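Local coordinates for protein Ifi204 (Mus musculus domesticus, PDB 5YZW) that probably acts as an interferon-inducible intracellular DNA sensor of the PYHIN family, recognising double-stranded DNA through HIN domains such as the one described here, at residues K17-F22 and R167-E172; A35-E40 and S55-R60; I63-Y68 and L75-A80; S109-Q114 and G145-V150. All coordinates share one frame; numbering follows the deposited sequence. Where two conformers were deposited one is given.

Contact 1: K17-F22 and R167-E172; sequences KVTEPF and RLVCFE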
loop_
_atom_site.group_PDB
_atom_site.type_symbol
_atom_site.label_atom_id
_atom_site.label_comp_id
_atom_site.label_asym_id
_atom_site.label_seq_id
_atom_site.Cartn_x
_atom_site.Cartn_y
_atom_site.Cartn_z
ATOM N N LYS A 17 5.384 -0.755 8.810
ATOM C CA LYS A 17 4.022 -0.236 8.868
ATOM C C LYS A 17 3.089 -1.279 8.274
ATOM O O LYS A 17 3.492 -2.084 7.426
ATOM C CB LYS A 17 3.915 1.124 8.153
ATOM C CG LYS A 17 3.653 1.111 6.640
ATOM C CD LYS A 17 2.164 1.226 6.232
ATOM C CE LYS A 17 1.964 0.830 4.758
ATOM N NZ LYS A 17 0.564 1.014 4.362
ATOM N N VAL A 18 1.850 -1.295 8.769
ATOM C CA VAL A 18 0.858 -2.278 8.349
ATOM C C VAL A 18 -0.500 -1.581 8.314
ATOM O O VAL A 18 -0.733 -0.627 9.056
ATOM C CB VAL A 18 0.868 -3.491 9.313
ATOM C CG1 VAL A 18 0.349 -3.089 10.684
ATOM C CG2 VAL A 18 0.039 -4.663 8.761
ATOM N N THR A 19 -1.391 -2.034 7.427
ATOM C CA THR A 19 -2.803 -1.662 7.500
ATOM C C THR A 19 -3.568 -2.740 8.246
ATOM O O THR A 19 -3.141 -3.894 8.317
ATOM C CB THR A 19 -3.480 -1.507 6.128
ATOM O OG1 THR A 19 -3.735 -2.810 5.563
ATOM C CG2 THR A 19 -2.684 -0.637 5.169
ATOM N N GLU A 20 -4.738 -2.356 8.761
ATOM C CA GLU A 20 -5.692 -3.327 9.260
ATOM C C GLU A 20 -6.074 -4.266 8.118
ATOM O O GLU A 20 -5.916 -3.922 6.939
ATOM C CB GLU A 20 -6.946 -2.617 9.788
ATOM C CG GLU A 20 -7.660 -1.858 8.677
ATOM C CD GLU A 20 -8.909 -1.108 9.141
ATOM O OE1 GLU A 20 -9.437 -1.404 10.235
ATOM O OE2 GLU A 20 -9.350 -0.206 8.398
ATOM N N PRO A 21 -6.593 -5.446 8.428
ATOM C CA PRO A 21 -7.102 -6.305 7.360
ATOM C C PRO A 21 -8.430 -5.772 6.840
ATOM O O PRO A 21 -9.160 -5.050 7.525
ATOM C CB PRO A 21 -7.270 -7.674 8.030
ATOM C CG PRO A 21 -7.267 -7.397 9.497
ATOM C CD PRO A 21 -6.525 -6.133 9.732
ATOM N N PHE A 22 -8.737 -6.139 5.603
ATOM C CA PHE A 22 -9.945 -5.642 4.959
ATOM C C PHE A 22 -10.352 -6.641 3.890
ATOM O O PHE A 22 -9.547 -7.470 3.435
ATOM C CB PHE A 22 -9.741 -4.234 4.371
ATOM C CG PHE A 22 -8.692 -4.170 3.286
ATOM C CD1 PHE A 22 -7.362 -3.932 3.596
ATOM C CD2 PHE A 22 -9.046 -4.354 1.956
ATOM C CE1 PHE A 22 -6.397 -3.883 2.598
ATOM C CE2 PHE A 22 -8.102 -4.317 0.961
ATOM C CZ PHE A 22 -6.769 -4.070 1.272
ATOM N N ARG A 167 -4.812 8.602 3.394
ATOM C CA ARG A 167 -3.730 7.642 3.216
ATOM C C ARG A 167 -4.175 6.644 2.155
ATOM O O ARG A 167 -5.153 5.915 2.356
ATOM C CB ARG A 167 -3.389 6.937 4.522
ATOM C CG ARG A 167 -2.478 5.710 4.347
ATOM C CD ARG A 167 -2.113 5.133 5.702
ATOM N NE ARG A 167 -1.307 6.080 6.470
ATOM C CZ ARG A 167 -1.417 6.271 7.783
ATOM N NH1 ARG A 167 -2.307 5.578 8.489
ATOM N NH2 ARG A 167 -0.634 7.154 8.395
ATOM N N LEU A 168 -3.477 6.639 1.021
ATOM C CA LEU A 168 -3.788 5.770 -0.106
ATOM C C LEU A 168 -2.749 4.670 -0.194
ATOM O O LEU A 168 -1.543 4.945 -0.157
ATOM C CB LEU A 168 -3.812 6.540 -1.429
ATOM C CG LEU A 168 -4.568 7.866 -1.505
ATOM C CD1 LEU A 168 -4.127 8.633 -2.746
ATOM C CD2 LEU A 168 -6.038 7.580 -1.547
ATOM N N VAL A 169 -3.209 3.432 -0.345
ATOM C CA VAL A 169 -2.299 2.301 -0.512
ATOM C C VAL A 169 -2.696 1.532 -1.762
ATOM O O VAL A 169 -3.854 1.111 -1.897
ATOM C CB VAL A 169 -2.296 1.373 0.709
ATOM C CG1 VAL A 169 -1.335 0.225 0.462
ATOM C CG2 VAL A 169 -1.954 2.163 1.966
ATOM N N CYS A 170 -1.747 1.374 -2.682
ATOM C CA CYS A 170 -1.921 0.565 -3.885
ATOM C C CYS A 170 -3.072 1.088 -4.748
ATOM O O CYS A 170 -4.021 0.367 -5.046
ATOM C CB CYS A 170 -2.144 -0.903 -3.523
ATOM S SG CYS A 170 -2.070 -2.038 -4.947
ATOM N N PHE A 171 -2.963 2.360 -5.142
ATOM C CA PHE A 171 -3.798 2.958 -6.178
ATOM C C PHE A 171 -3.057 2.977 -7.512
ATOM O O PHE A 171 -1.830 3.076 -7.551
ATOM C CB PHE A 171 -4.200 4.380 -5.791
ATOM C CG PHE A 171 -5.365 4.444 -4.878
ATOM C CD1 PHE A 171 -5.334 3.839 -3.640
ATOM C CD2 PHE A 171 -6.521 5.141 -5.259
ATOM C CE1 PHE A 171 -6.421 3.898 -2.784
ATOM C CE2 PHE A 171 -7.607 5.189 -4.416
ATOM C CZ PHE A 171 -7.562 4.565 -3.178
ATOM N N GLU A 172 -3.802 2.906 -8.622
ATOM C CA GLU A 172 -3.157 2.857 -9.935
ATOM C C GLU A 172 -3.061 4.242 -10.547
ATOM O O GLU A 172 -4.057 4.966 -10.630
ATOM C CB GLU A 172 -3.875 1.918 -10.909
ATOM C CG GLU A 172 -3.177 1.833 -12.282
ATOM C CD GLU A 172 -3.776 0.785 -13.227
ATOM O OE1 GLU A 172 -4.709 0.062 -12.823
ATOM O OE2 GLU A 172 -3.327 0.701 -14.394
#
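Lys17 and Thr19 meet Val169 in a small, buried contact between two separate beta sheets, near the centre of the chain. Strand 11-25 belongs to the first sheet and strand 165-169 to the second, consistent with the tandem OB folds of a HIN domain, so this is an example of how two such modules touch. The strands do not pair: even the closest CA atoms, those of Thr19 and Val169, are 9.0 Å apart, and the gap is bridged by side chains.

Lys17 does most of the reaching. Its chain bends at chi2 (94°) and then runs extended, which brings NZ tip to tip with Val169 CG2 at 3.7 Å. Beside it, Thr19 CG2 lies 4.3 Å from the same Val169 CG2, so one methyl receives both visitors. OG1 of Thr19 donates to Glu20 O at 2.8 Å, approaching from 34° off the carbonyl plane, and accepts from His34 N of the adjacent strand. Arg167 makes no contact here; its NE lies 5.8 Å from Lys17 NZ, and its guanidinium is engaged by a salt bridge to Glu123 and a hydrogen bond to Gln191. After Val169 the chain turns a corner through a G1 beta bulge at Cys170 and Phe171.

The chemistry is thus chiefly van der Waals contact around one valine methyl, with an amino group that is probably charged among the partners. The Glu123 salt bridge probably offsets the charge of Arg167, easing its closeness to Lys17.

Contact 2: A35-E40 and S55-R60; sequences ATVATE and SKFIPR
Ala35 and Phe57 bring the two backbones closest, their CA atoms 7.3 Å apart, while further along Val37 and Pro59 are separated by 8.9 Å. The partners differ in kind: 35-38 is the end of strand 30-38, paired through its backbone with strands 11-25 and 43-48, whereas 55-60 is irregular chain on the way from strand 43-48 to strand 62-71. At Phe57 that chain makes an inverse gamma turn, closed by a weak bond of 3.0 Å from Ile58 N to Lys56 O. The Lys56 carbonyl is also gripped by Asn61 ND2.

From this turn the Phe57 side chain drops onto the sheet. With CG beside the backbone N and opposite the carbonyl carbon (chi1 -77°), the ring brings CD2 and CE2 to the strand. Ala35 CB packs obliquely against it, 3.6 Å from Phe57 CD2 and 4.0 Å from Phe57 CE2. Val37 uses a single branch: CG1 comes to the ring edge, near its plane, at 4.2 Å from Phe57 CE2, and the two side chains cross obliquely. Ala35 and Val37 are two residues apart on the strand and both point toward the loop, whereas Thr36 between them points away.

Other residues continue the packing around the phenylalanine: Phe33 of the same strand meets it edge-to-face, and Val48 also touches it. All three side chains of the contact are buried hydrocarbon, so the loop is attached to the sheet of the probable first OB module by dispersion and by burial of an aromatic ring, while polar bonds fix the shape of the turn that carries it.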
loop_
_atom_site.group_PDB
_atom_site.type_symbol
_atom_site.label_atom_id
_atom_site.label_comp_id
_atom_site.label_asym_id
_atom_site.label_seq_id
_atom_site.Cartn_x
_atom_site.Cartn_y
_atom_site.Cartn_z
ATOM N N ALA A 35 1.622 -4.301 4.044
ATOM C CA ALA A 35 2.706 -4.016 4.969
ATOM C C ALA A 35 3.866 -3.424 4.192
ATOM O O ALA A 35 4.069 -3.738 3.012
ATOM C CB ALA A 35 3.186 -5.276 5.718
ATOM N N THR A 36 4.622 -2.559 4.861
ATOM C CA THR A 36 5.934 -2.129 4.401
ATOM C C THR A 36 6.987 -2.758 5.313
ATOM O O THR A 36 6.828 -2.735 6.540
ATOM C CB THR A 36 6.023 -0.602 4.404
ATOM O OG1 THR A 36 5.102 -0.088 3.433
ATOM C CG2 THR A 36 7.421 -0.145 4.031
ATOM N N VAL A 37 8.004 -3.399 4.724
ATOM C CA VAL A 37 9.050 -4.082 5.492
ATOM C C VAL A 37 10.401 -3.689 4.914
ATOM O O VAL A 37 10.489 -3.098 3.837
ATOM C CB VAL A 37 8.913 -5.620 5.505
ATOM C CG1 VAL A 37 7.573 -6.057 6.071
ATOM C CG2 VAL A 37 9.175 -6.222 4.121
ATOM N N ALA A 38 11.470 -4.033 5.642
ATOM C CA ALA A 38 12.799 -3.605 5.220
ATOM C C ALA A 38 13.857 -4.616 5.630
ATOM O O ALA A 38 13.838 -5.119 6.757
ATOM C CB ALA A 38 13.161 -2.241 5.813
ATOM N N THR A 39 14.777 -4.907 4.707
ATOM C CA THR A 39 16.089 -5.441 5.069
ATOM C C THR A 39 16.947 -4.274 5.533
ATOM O O THR A 39 16.475 -3.143 5.647
ATOM C CB THR A 39 16.749 -6.166 3.903
ATOM O OG1 THR A 39 16.993 -5.236 2.845
ATOM C CG2 THR A 39 15.896 -7.331 3.397
ATOM N N GLU A 40 18.233 -4.519 5.793
ATOM C CA GLU A 40 19.113 -3.414 6.157
ATOM C C GLU A 40 19.367 -2.437 5.006
ATOM O O GLU A 40 19.719 -1.280 5.265
ATOM C CB GLU A 40 20.443 -3.968 6.692
ATOM C CG GLU A 40 20.217 -4.996 7.799
ATOM C CD GLU A 40 21.413 -5.166 8.744
ATOM O OE1 GLU A 40 21.685 -4.258 9.566
ATOM O OE2 GLU A 40 22.064 -6.230 8.672
ATOM N N SER A 55 -1.085 -11.194 13.451
ATOM C CA SER A 55 -0.335 -11.236 14.707
ATOM C C SER A 55 1.176 -11.144 14.526
ATOM O O SER A 55 1.879 -10.899 15.507
ATOM C CB SER A 55 -0.652 -12.516 15.485
ATOM O OG SER A 55 -0.271 -13.658 14.742
ATOM N N LYS A 56 1.703 -11.329 13.323
ATOM C CA LYS A 56 3.145 -11.230 13.130
ATOM C C LYS A 56 3.599 -9.954 12.432
ATOM O O LYS A 56 4.769 -9.564 12.572
ATOM C CB LYS A 56 3.655 -12.448 12.351
ATOM C CG LYS A 56 3.640 -13.709 13.224
ATOM C CD LYS A 56 3.948 -14.959 12.428
ATOM C CE LYS A 56 3.614 -16.207 13.242
ATOM N NZ LYS A 56 4.044 -17.431 12.508
ATOM N N PHE A 57 2.714 -9.278 11.710
ATOM C CA PHE A 57 3.096 -8.019 11.079
ATOM C C PHE A 57 2.757 -6.867 12.028
ATOM O O PHE A 57 1.867 -6.040 11.793
ATOM C CB PHE A 57 2.431 -7.885 9.718
ATOM C CG PHE A 57 3.086 -8.711 8.653
ATOM C CD1 PHE A 57 2.846 -10.082 8.572
ATOM C CD2 PHE A 57 3.975 -8.130 7.753
ATOM C CE1 PHE A 57 3.460 -10.845 7.583
ATOM C CE2 PHE A 57 4.594 -8.881 6.767
ATOM C CZ PHE A 57 4.336 -10.245 6.677
ATOM N N ILE A 58 3.490 -6.857 13.133
ATOM C CA ILE A 58 3.443 -5.790 14.126
ATOM C C ILE A 58 4.642 -4.882 13.883
ATOM O O ILE A 58 5.763 -5.388 13.792
ATOM C CB ILE A 58 3.480 -6.355 15.555
ATOM C CG1 ILE A 58 2.335 -7.343 15.762
ATOM C CG2 ILE A 58 3.442 -5.231 16.581
ATOM C CD1 ILE A 58 0.983 -6.730 15.509
ATOM N N PRO A 59 4.454 -3.569 13.757
ATOM C CA PRO A 59 5.605 -2.678 13.570
ATOM C C PRO A 59 6.706 -2.953 14.589
ATOM O O PRO A 59 6.451 -3.074 15.786
ATOM C CB PRO A 59 4.986 -1.292 13.748
ATOM C CG PRO A 59 3.558 -1.463 13.170
ATOM C CD PRO A 59 3.164 -2.845 13.664
ATOM N N ARG A 60 7.940 -3.082 14.092
ATOM C CA ARG A 60 9.198 -3.340 14.800
ATOM C C ARG A 60 9.460 -4.830 15.031
ATOM O O ARG A 60 10.548 -5.180 15.468
ATOM C CB ARG A 60 9.315 -2.595 16.143
ATOM C CG ARG A 60 8.992 -1.112 16.022
ATOM C CD ARG A 60 9.226 -0.349 17.313
ATOM N NE ARG A 60 10.625 0.038 17.515
ATOM C CZ ARG A 60 11.442 0.585 16.608
ATOM N NH1 ARG A 60 11.038 0.880 15.377
ATOM N NH2 ARG A 60 12.689 0.867 16.958
#

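Contact 3: I63-Y68 and L75-A80; sequences IAISDY and LEIYRA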
loop_
_atom_site.group_PDB
_atom_site.type_symbol
_atom_site.label_atom_id
_atom_site.label_comp_id
_atom_site.label_asym_id
_atom_site.label_seq_id
_atom_site.Cartn_x
_atom_site.Cartn_y
_atom_site.Cartn_z
ATOM N N ILE A 63 11.026 -10.618 11.238
ATOM C CA ILE A 63 10.350 -11.808 10.723
ATOM C C ILE A 63 11.137 -12.349 9.534
ATOM O O ILE A 63 11.973 -11.658 8.946
ATOM C CB ILE A 63 8.865 -11.518 10.318
ATOM C CG1 ILE A 63 8.797 -10.514 9.173
ATOM C CG2 ILE A 63 8.033 -11.025 11.509
ATOM C CD1 ILE A 63 7.347 -10.177 8.683
ATOM N N ALA A 64 10.873 -13.613 9.192
ATOM C CA ALA A 64 11.536 -14.287 8.075
ATOM C C ALA A 64 10.453 -14.725 7.097
ATOM O O ALA A 64 9.506 -15.412 7.490
ATOM C CB ALA A 64 12.381 -15.488 8.572
ATOM N N ILE A 65 10.558 -14.301 5.838
ATOM C CA ILE A 65 9.513 -14.554 4.845
ATOM C C ILE A 65 10.038 -15.553 3.817
ATOM O O ILE A 65 11.047 -15.289 3.156
ATOM C CB ILE A 65 9.056 -13.260 4.149
ATOM C CG1 ILE A 65 8.536 -12.229 5.163
ATOM C CG2 ILE A 65 7.979 -13.584 3.118
ATOM C CD1 ILE A 65 8.146 -10.870 4.514
ATOM N N SER A 66 9.328 -16.666 3.637
ATOM C CA SER A 66 9.696 -17.661 2.635
ATOM C C SER A 66 8.540 -17.930 1.678
ATOM O O SER A 66 7.410 -17.503 1.903
ATOM C CB SER A 66 10.135 -18.976 3.307
ATOM O OG SER A 66 11.044 -18.720 4.357
ATOM N N ASP A 67 8.852 -18.710 0.640
ATOM C CA ASP A 67 7.928 -19.054 -0.433
ATOM C C ASP A 67 6.996 -17.900 -0.770
ATOM O O ASP A 67 5.775 -18.035 -0.620
ATOM C CB ASP A 67 7.126 -20.302 -0.063
ATOM C CG ASP A 67 8.011 -21.529 0.113
ATOM O OD1 ASP A 67 8.590 -21.997 -0.895
ATOM O OD2 ASP A 67 8.140 -22.015 1.257
ATOM N N TYR A 68 7.551 -16.779 -1.206
ATOM C CA TYR A 68 6.786 -15.584 -1.506
ATOM C C TYR A 68 6.881 -15.316 -2.997
ATOM O O TYR A 68 7.735 -15.868 -3.694
ATOM C CB TYR A 68 7.294 -14.388 -0.693
ATOM C CG TYR A 68 8.765 -14.038 -0.901
ATOM C CD1 TYR A 68 9.152 -13.146 -1.898
ATOM C CD2 TYR A 68 9.758 -14.577 -0.089
ATOM C CE1 TYR A 68 10.481 -12.809 -2.094
ATOM C CE2 TYR A 68 11.114 -14.234 -0.279
ATOM C CZ TYR A 68 11.456 -13.357 -1.276
ATOM O OH TYR A 68 12.764 -13.004 -1.496
ATOM N N LEU A 75 5.599 -7.910 -2.864
ATOM C CA LEU A 75 5.890 -9.253 -2.367
ATOM C C LEU A 75 4.591 -9.846 -1.846
ATOM O O LEU A 75 3.938 -9.261 -0.971
ATOM C CB LEU A 75 6.939 -9.245 -1.254
ATOM C CG LEU A 75 8.333 -8.698 -1.514
ATOM C CD1 LEU A 75 9.274 -9.133 -0.378
ATOM C CD2 LEU A 75 8.874 -9.147 -2.865
ATOM N N GLU A 76 4.200 -10.995 -2.393
ATOM C CA GLU A 76 2.922 -11.603 -2.052
ATOM C C GLU A 76 3.140 -12.821 -1.154
ATOM O O GLU A 76 3.997 -13.661 -1.441
ATOM C CB GLU A 76 2.149 -11.981 -3.321
ATOM C CG GLU A 76 1.688 -10.750 -4.136
ATOM C CD GLU A 76 0.706 -11.087 -5.251
ATOM O OE1 GLU A 76 0.053 -10.143 -5.771
ATOM O OE2 GLU A 76 0.602 -12.275 -5.623
ATOM N N ILE A 77 2.363 -12.899 -0.073
ATOM C CA ILE A 77 2.392 -13.985 0.906
ATOM C C ILE A 77 1.005 -14.614 0.949
ATOM O O ILE A 77 0.019 -13.930 1.257
ATOM C CB ILE A 77 2.774 -13.478 2.304
ATOM C CG1 ILE A 77 4.140 -12.787 2.273
ATOM C CG2 ILE A 77 2.743 -14.630 3.292
ATOM C CD1 ILE A 77 4.571 -12.218 3.604
ATOM N N TYR A 78 0.927 -15.912 0.678
ATOM C CA TYR A 78 -0.353 -16.595 0.567
ATOM C C TYR A 78 -0.673 -17.540 1.723
ATOM O O TYR A 78 -1.820 -17.990 1.825
ATOM C CB TYR A 78 -0.397 -17.370 -0.756
ATOM C CG TYR A 78 -0.524 -16.449 -1.951
ATOM C CD1 TYR A 78 -1.749 -15.887 -2.280
ATOM C CD2 TYR A 78 0.584 -16.112 -2.728
ATOM C CE1 TYR A 78 -1.875 -15.040 -3.356
ATOM C CE2 TYR A 78 0.462 -15.255 -3.822
ATOM C CZ TYR A 78 -0.770 -14.723 -4.121
ATOM O OH TYR A 78 -0.923 -13.865 -5.190
ATOM N N ARG A 79 0.288 -17.858 2.588
ATOM C CA ARG A 79 0.076 -18.836 3.657
ATOM C C ARG A 79 0.765 -18.398 4.942
ATOM O O ARG A 79 1.864 -17.841 4.904
ATOM C CB ARG A 79 0.614 -20.231 3.284
ATOM C CG ARG A 79 -0.113 -20.918 2.135
ATOM C CD ARG A 79 0.827 -21.867 1.372
ATOM N NE ARG A 79 0.607 -21.789 -0.076
ATOM C CZ ARG A 79 1.367 -21.092 -0.923
ATOM N NH1 ARG A 79 2.412 -20.406 -0.477
ATOM N NH2 ARG A 79 1.083 -21.080 -2.221
ATOM N N ALA A 80 0.135 -18.710 6.080
ATOM C CA ALA A 80 0.744 -18.457 7.384
ATOM C C ALA A 80 2.111 -19.135 7.524
ATOM O O ALA A 80 3.025 -18.578 8.145
ATOM C CB ALA A 80 -0.197 -18.930 8.500
HETATM O O HOH W 1 2.848 -17.334 -0.435
#
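Ile65 and Ile77 form the tightly packed part of this contact between two strands joined as a beta hairpin. Their side chains cross at about a right angle, and Ile77 CD1 faces two branches of its partner, 3.7 Å from Ile65 CG2 and 3.9 Å from Ile65 CD1. Val13, Val46 and Val83 extend this apolar layer. Tyr68 packs closely too, against backbone: its CA is 3.4 Å from Glu76 O. In Tyr68, CG stands between the backbone N and the carbonyl carbon (chi1 58°), and the ring runs alongside Leu75, pointing the same way. The 4.1 Å from Tyr68 CE1 to Leu75 CD2 is less certain, since Leu75 has two conformers.

Toward Asp67 and Arg79 the packing gives way to water and spacing. One water donates to Asp67 O at 3.0 Å and accepts from Tyr78 N at 2.6 Å, bridging the two segments. Arg79 NH1 stays 4.1 Å from Asp67 O, the carbonyl lying near the guanidinium plane at its edge. Asp67 also has two conformers, so details here are less certain. One face of that guanidinium is covered by Tyr78 CB, 4.0 Å above its centre.

Where strand 62-71 departs from regular geometry, Asp67 and Tyr68 both face His7, which defines a G1 beta bulge. The hairpin of strands 62-71 and 74-77, part of a curled mixed sheet, is consistent with the OB fold of a HIN module.

Contact 4: S109-Q114 and G145-V150; sequences SYLFSQ and GKMEVV
Leu111 and Phe112, on helix 108-112, pack against Met147 and Lys146 of strand 145-151. The apolar part centres on Met147. Its side chain leaves the strand with CG lodged over its own backbone (chi1 49°), and a bend at chi3 (-25°) folds the terminal methyl back. Leu111 crosses it at about a right angle, setting CD1 3.9 Å from Met147 SD, while the methyl Met147 CE lies obliquely to the neighbouring ring, 4.5 Å from Phe112 CE1. Leu173, Leu182 and Trp180 also touch Met147, and Trp180 meets the Phe112 ring as well.

A second kind of contact joins ring to backbone: Lys146 O sits at the edge of the phenylalanine, in its plane, 3.6 Å from Phe112 CZ. The ring therefore turns its weakly positive rim to the carbonyl, and Lys146 takes part through its backbone while its CB points away.

Polar bonds hold the chain around Ser113. Tyr110 O accepts from two donors of one residue, Ser113 N at 3.2 Å and Ser113 OG at 2.8 Å; the hydroxyl is tilted 20° from the carbonyl plane. Gln114 N donates to Leu111 O at 3.1 Å. At the other end of the segment, Ser109 N is bonded to Thr144 OG1, next to Gly145 in the chain.

Thioether, leucine and aromatic groups together make a largely hydrophobic seat for the helix on the second sheet, probably that of the second OB module, with the carbonyl-edge approach adding a modest electrostatic component.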
loop_
_atom_site.group_PDB
_atom_site.type_symbol
_atom_site.label_atom_id
_atom_site.label_comp_id
_atom_site.label_asym_id
_atom_site.label_seq_id
_atom_site.Cartn_x
_atom_site.Cartn_y
_atom_site.Cartn_z
ATOM N N SER A 109 4.048 16.242 -8.538
ATOM C CA SER A 109 4.808 16.537 -9.750
ATOM C C SER A 109 5.650 15.344 -10.164
ATOM O O SER A 109 5.826 15.084 -11.359
ATOM C CB SER A 109 5.699 17.763 -9.546
ATOM O OG SER A 109 6.528 17.612 -8.405
ATOM N N TYR A 110 6.175 14.601 -9.187
ATOM C CA TYR A 110 6.978 13.427 -9.505
ATOM C C TYR A 110 6.128 12.313 -10.099
ATOM O O TYR A 110 6.616 11.538 -10.931
ATOM C CB TYR A 110 7.704 12.928 -8.254
ATOM C CG TYR A 110 8.486 11.663 -8.471
ATOM C CD1 TYR A 110 9.708 11.682 -9.128
ATOM C CD2 TYR A 110 8.003 10.450 -8.027
ATOM C CE1 TYR A 110 10.426 10.519 -9.329
ATOM C CE2 TYR A 110 8.712 9.283 -8.227
ATOM C CZ TYR A 110 9.923 9.323 -8.877
ATOM O OH TYR A 110 10.635 8.154 -9.072
ATOM N N LEU A 111 4.862 12.214 -9.682
ATOM C CA LEU A 111 3.975 11.213 -10.260
ATOM C C LEU A 111 3.720 11.481 -11.735
ATOM O O LEU A 111 3.522 10.534 -12.507
ATOM C CB LEU A 111 2.657 11.176 -9.503
ATOM C CG LEU A 111 2.707 10.594 -8.100
ATOM C CD1 LEU A 111 1.296 10.371 -7.594
ATOM C CD2 LEU A 111 3.481 9.283 -8.105
ATOM N N PHE A 112 3.741 12.753 -12.151
ATOM C CA PHE A 112 3.503 13.074 -13.555
ATOM C C PHE A 112 4.584 12.495 -14.460
ATOM O O PHE A 112 4.330 12.241 -15.642
ATOM C CB PHE A 112 3.413 14.588 -13.743
ATOM C CG PHE A 112 2.250 15.225 -13.036
ATOM C CD1 PHE A 112 1.143 14.475 -12.675
ATOM C CD2 PHE A 112 2.257 16.580 -12.742
ATOM C CE1 PHE A 112 0.065 15.060 -12.031
ATOM C CE2 PHE A 112 1.176 17.174 -12.098
ATOM C CZ PHE A 112 0.082 16.413 -11.743
ATOM N N SER A 113 5.790 12.280 -13.930
ATOM C CA SER A 113 6.884 11.722 -14.715
ATOM C C SER A 113 6.879 10.196 -14.752
ATOM O O SER A 113 7.657 9.612 -15.518
ATOM C CB SER A 113 8.230 12.215 -14.169
ATOM O OG SER A 113 8.535 11.605 -12.925
ATOM N N GLN A 114 6.019 9.540 -13.976
ATOM C CA GLN A 114 6.057 8.091 -13.844
ATOM C C GLN A 114 5.149 7.397 -14.863
ATOM O O GLN A 114 4.223 7.991 -15.426
ATOM C CB GLN A 114 5.658 7.676 -12.423
ATOM C CG GLN A 114 6.617 8.154 -11.342
ATOM C CD GLN A 114 8.047 7.701 -11.593
ATOM O OE1 GLN A 114 8.880 8.472 -12.078
ATOM N NE2 GLN A 114 8.333 6.441 -11.276
ATOM N N GLY A 145 1.535 20.230 -7.216
ATOM C CA GLY A 145 0.510 20.048 -8.225
ATOM C C GLY A 145 -0.779 19.523 -7.622
ATOM O O GLY A 145 -0.938 19.460 -6.400
ATOM N N LYS A 146 -1.697 19.144 -8.514
ATOM C CA LYS A 146 -3.034 18.696 -8.145
ATOM C C LYS A 146 -3.441 17.548 -9.057
ATOM O O LYS A 146 -3.015 17.485 -10.214
ATOM C CB LYS A 146 -4.075 19.839 -8.258
ATOM C CG LYS A 146 -3.850 21.015 -7.313
ATOM C CD LYS A 146 -3.500 22.296 -8.087
ATOM C CE LYS A 146 -3.018 23.397 -7.157
ATOM N NZ LYS A 146 -3.198 24.755 -7.743
ATOM N N MET A 147 -4.261 16.637 -8.532
ATOM C CA MET A 147 -4.800 15.539 -9.328
ATOM C C MET A 147 -6.069 15.025 -8.657
ATOM O O MET A 147 -6.474 15.497 -7.591
ATOM C CB MET A 147 -3.765 14.419 -9.525
ATOM C CG MET A 147 -3.064 13.961 -8.249
ATOM S SD MET A 147 -1.783 12.667 -8.449
ATOM C CE MET A 147 -2.288 11.851 -9.950
ATOM N N GLU A 148 -6.706 14.055 -9.306
ATOM C CA GLU A 148 -7.937 13.444 -8.826
ATOM C C GLU A 148 -7.649 12.039 -8.320
ATOM O O GLU A 148 -6.888 11.295 -8.938
ATOM C CB GLU A 148 -8.988 13.349 -9.937
ATOM C CG GLU A 148 -9.695 14.611 -10.307
ATOM C CD GLU A 148 -10.748 14.354 -11.370
ATOM O OE1 GLU A 148 -10.588 13.376 -12.135
ATOM O OE2 GLU A 148 -11.734 15.117 -11.439
ATOM N N VAL A 149 -8.264 11.674 -7.203
ATOM C CA VAL A 149 -8.359 10.285 -6.785
ATOM C C VAL A 149 -9.744 9.793 -7.171
ATOM O O VAL A 149 -10.752 10.375 -6.760
ATOM C CB VAL A 149 -8.109 10.126 -5.279
ATOM C CG1 VAL A 149 -8.235 8.661 -4.873
ATOM C CG2 VAL A 149 -6.730 10.659 -4.911
ATOM N N VAL A 150 -9.803 8.752 -7.989
ATOM C CA VAL A 150 -11.068 8.197 -8.452
ATOM C C VAL A 150 -11.359 6.949 -7.636
ATOM O O VAL A 150 -10.588 5.978 -7.660
ATOM C CB VAL A 150 -11.035 7.893 -9.958
ATOM C CG1 VAL A 150 -12.395 7.387 -10.426
ATOM C CG2 VAL A 150 -10.663 9.155 -10.731
#

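How the contacts relate
Contacts 2 and 3 build one continuous core in the first sheet's module: Phe57 of contact 2 reaches contact 3 with CE2 3.6 Å from Ile63 CD1 and CZ 3.7 Å from Ile77 CD1. Contact 4 belongs to the second module, its nearest atoms about 17 Å from those of contact 3, with centres 32 Å apart. Contact 1 touches contacts 2 and 4 but stays about 8 Å, nearest atoms, from contact 3. Lys17 O lies 2.8 Å from Thr36 N of contact 2, a probable hydrogen bond within the sheet, while Phe171 CE2 packs 3.6 Å from Val149 CG1 of contact 4. Along the chain, the other three contacts are nested inside the loop that contact 1 closes.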